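PDB 3AX6: phosphoribosylaminoimidazole carboxylase, ATPase subunit from Thermotoga maritima, which probably catalyses the ATP-dependent carboxylation of 5-aminoimidazole ribonucleotide with bicarbonate to N5-carboxyaminoimidazole ribonucleotide in de novo purine biosynthesis. Local coordinates for residues A[1-6]-A[62-67]. Sequence-based numbering, arbitrary orientation.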
HETATM    1  N   MSE A   1     -10.459  13.649 -15.248  1.00 42.98           N
HETATM    2  CA  MSE A   1      -9.667  12.470 -14.796  1.00 42.51           C
HETATM    3  C   MSE A   1      -9.239  11.608 -15.986  1.00 39.49           C
HETATM    4  O   MSE A   1     -10.081  11.067 -16.702  1.00 39.86           O
HETATM    5  CB  MSE A   1     -10.504  11.637 -13.819  1.00 46.81           C
HETATM    6  CG  MSE A   1      -9.784  10.432 -13.239  1.00 53.25           C
HETATM    7 SE   MSE A   1     -10.828   9.492 -11.899  1.00 60.39          SE
HETATM    8  CE  MSE A   1     -10.272  10.476 -10.328  1.00 59.06           C
ATOM      9  N   LYS A   2      -7.931  11.491 -16.201  1.00 35.95           N
ATOM     10  CA  LYS A   2      -7.402  10.686 -17.302  1.00 32.34           C
ATOM     11  C   LYS A   2      -7.698   9.210 -17.076  1.00 28.37           C
ATOM     12  O   LYS A   2      -7.835   8.763 -15.940  1.00 26.60           O
ATOM     13  CB  LYS A   2      -5.891  10.889 -17.449  1.00 33.57           C
ATOM     14  CG  LYS A   2      -5.493  12.295 -17.866  1.00 35.88           C
ATOM     15  CD  LYS A   2      -3.984  12.416 -18.048  1.00 40.34           C
ATOM     16  CE  LYS A   2      -3.581  13.824 -18.486  1.00 42.51           C
ATOM     17  NZ  LYS A   2      -2.110  13.947 -18.727  1.00 44.76           N
ATOM     18  N   LYS A   3      -7.796   8.459 -18.169  1.00 25.59           N
ATOM     19  CA  LYS A   3      -8.092   7.035 -18.097  1.00 22.42           C
ATOM     20  C   LYS A   3      -6.909   6.167 -18.498  1.00 19.92           C
ATOM     21  O   LYS A   3      -6.227   6.443 -19.481  1.00 19.12           O
ATOM     22  CB  LYS A   3      -9.284   6.705 -18.996  1.00 24.77           C
ATOM     23  CG  LYS A   3     -10.566   7.464 -18.655  1.00 28.82           C
ATOM     24  CD  LYS A   3     -11.698   7.118 -19.622  1.00 30.68           C
ATOM     25  CE  LYS A   3     -12.967   7.913 -19.322  1.00 31.53           C
ATOM     26  NZ  LYS A   3     -13.542   7.572 -17.994  1.00 32.95           N
ATOM     27  N   ILE A   4      -6.669   5.119 -17.722  1.00 17.88           N
ATOM     28  CA  ILE A   4      -5.589   4.180 -18.001  1.00 13.79           C
ATOM     29  C   ILE A   4      -6.201   2.810 -18.276  1.00 13.89           C
ATOM     30  O   ILE A   4      -6.980   2.292 -17.469  1.00 14.21           O
ATOM     31  CB  ILE A   4      -4.614   4.054 -16.806  1.00 12.26           C
ATOM     32  CG1 ILE A   4      -3.869   5.376 -16.592  1.00  9.56           C
ATOM     33  CG2 ILE A   4      -3.624   2.923 -17.059  1.00 10.30           C
ATOM     34  CD1 ILE A   4      -2.967   5.383 -15.381  1.00  6.58           C
ATOM     35  N   GLY A   5      -5.858   2.235 -19.422  1.00 11.90           N
ATOM     36  CA  GLY A   5      -6.366   0.926 -19.771  1.00 12.72           C
ATOM     37  C   GLY A   5      -5.305  -0.107 -19.441  1.00 14.76           C
ATOM     38  O   GLY A   5      -4.119   0.099 -19.730  1.00 13.52           O
ATOM     39  N   ILE A   6      -5.721  -1.212 -18.828  1.00 13.94           N
ATOM     40  CA  ILE A   6      -4.784  -2.264 -18.455  1.00 14.33           C
ATOM     41  C   ILE A   6      -5.209  -3.623 -18.998  1.00 14.75           C
ATOM     42  O   ILE A   6      -6.285  -4.118 -18.675  1.00 16.85           O
ATOM     43  CB  ILE A   6      -4.647  -2.383 -16.916  1.00 13.57           C
ATOM     44  CG1 ILE A   6      -4.249  -1.037 -16.313  1.00 12.82           C
ATOM     45  CG2 ILE A   6      -3.594  -3.429 -16.567  1.00 13.49           C
ATOM     46  CD1 ILE A   6      -4.109  -1.070 -14.806  1.00 12.40           C
ATOM     47  N   GLY A  62     -10.473   3.887 -25.860  1.00 21.69           N
ATOM     48  CA  GLY A  62     -11.238   4.444 -24.765  1.00 19.62           C
ATOM     49  C   GLY A  62     -10.358   4.894 -23.613  1.00 20.09           C
ATOM     50  O   GLY A  62     -10.856   5.322 -22.573  1.00 20.90           O
ATOM     51  N   SER A  63      -9.046   4.810 -23.792  1.00 20.21           N
ATOM     52  CA  SER A  63      -8.112   5.200 -22.742  1.00 20.92           C
ATOM     53  C   SER A  63      -7.127   6.237 -23.250  1.00 21.09           C
ATOM     54  O   SER A  63      -6.902   6.350 -24.455  1.00 25.29           O
ATOM     55  CB  SER A  63      -7.335   3.976 -22.250  1.00 21.59           C
ATOM     56  OG  SER A  63      -8.210   2.924 -21.880  1.00 24.39           O
ATOM     57  N   ASP A  64      -6.540   6.998 -22.334  1.00 20.88           N
ATOM     58  CA  ASP A  64      -5.556   8.004 -22.712  1.00 19.18           C
ATOM     59  C   ASP A  64      -4.208   7.304 -22.831  1.00 18.14           C
ATOM     60  O   ASP A  64      -3.397   7.622 -23.700  1.00 18.36           O
ATOM     61  CB  ASP A  64      -5.479   9.101 -21.653  1.00 21.20           C
ATOM     62  CG  ASP A  64      -6.787   9.836 -21.484  1.00 23.50           C
ATOM     63  OD1 ASP A  64      -7.476   9.613 -20.462  1.00 22.16           O
ATOM     64  OD2 ASP A  64      -7.129  10.636 -22.381  1.00 25.34           O
ATOM     65  N   VAL A  65      -3.984   6.342 -21.943  1.00 15.30           N
ATOM     66  CA  VAL A  65      -2.755   5.567 -21.931  1.00 13.03           C
ATOM     67  C   VAL A  65      -3.107   4.131 -21.624  1.00 14.09           C
ATOM     68  O   VAL A  65      -3.914   3.865 -20.730  1.00 14.16           O
ATOM     69  CB  VAL A  65      -1.767   6.060 -20.855  1.00 11.70           C
ATOM     70  CG1 VAL A  65      -0.659   5.035 -20.671  1.00 11.81           C
ATOM     71  CG2 VAL A  65      -1.166   7.404 -21.267  1.00  9.24           C
ATOM     72  N   THR A  66      -2.505   3.209 -22.367  1.00 11.67           N
ATOM     73  CA  THR A  66      -2.749   1.795 -22.160  1.00 11.28           C
ATOM     74  C   THR A  66      -1.440   1.064 -21.873  1.00 13.53           C
ATOM     75  O   THR A  66      -0.378   1.382 -22.444  1.00 11.47           O
ATOM     76  CB  THR A  66      -3.417   1.161 -23.394  1.00 11.00           C
ATOM     77  OG1 THR A  66      -4.636   1.848 -23.671  1.00 12.42           O
ATOM     78  CG2 THR A  66      -3.737  -0.310 -23.146  1.00  8.85           C
ATOM     79  N   THR A  67      -1.530   0.086 -20.976  1.00 14.07           N
ATOM     80  CA  THR A  67      -0.388  -0.725 -20.591  1.00 13.60           C
ATOM     81  C   THR A  67      -0.871  -2.160 -20.378  1.00 14.01           C
ATOM     82  O   THR A  67      -2.041  -2.462 -20.607  1.00 13.88           O
ATOM     83  CB  THR A  67       0.270  -0.171 -19.313  1.00 13.41           C
ATOM     84  OG1 THR A  67       1.427  -0.954 -18.991  1.00 15.51           O
ATOM     85  CG2 THR A  67      -0.718  -0.180 -18.153  1.00  9.37           C
TER
HETATM   86  O   HOH W   1     -10.181  11.341 -20.019  1.00 35.73           O
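K3, the first residue of strand 3-7, and D64, in the loop just before strand 65-68, hold each other through their backbones and the D64 carboxylate. The backbone N of K3 sends its hydrogen almost straight (178°) into D64 OD1, 2.6 Å away and met nearly along its C-O axis, while D64 N returns a hydrogen bond of 2.9 Å to K3 O, tilted from that carbonyl's plane. With CG anti to the carbonyl carbon (chi1 -61°) and the carboxylate turned by chi2 of 106°, OD1 lies at the K3 amide. A water donates to the same OD1 and, weakly, to M1 O. K3 O also takes a weak hydrogen bond from V65 N. The K3 chain crosses D64 and lays CD 3.6 Å from G62 O, and its amine makes a cation-pi contact with Y26.

Beyond K3 the strands pair regularly: G5 N donates to V65 O at 2.9 Å, in the carbonyl plane, and T67 N to G5 O. With no side chain at G5, S63 OG comes within 3.4 Å of G5 CA; this hydroxyl is hydrogen-bonded to L59 O. On the face bearing I4, V65, I6 and T67, I6 CG1 and T67 CG2 run side by side, 4.1 Å apart. There M16 of helix 11-22 touches I6 and T67, and helix 277-285 covers I4, V65 and T67; T67 OG1 is hydrogen-bonded to H89 O and H281 NE2. Strand 26-31 makes backbone hydrogen bonds along the other edge of 3-7, leaving both contact strands inside a parallel sheet of order 3-2-1-4-5, consistent with the Rossmann-like preATP-grasp domain of this family.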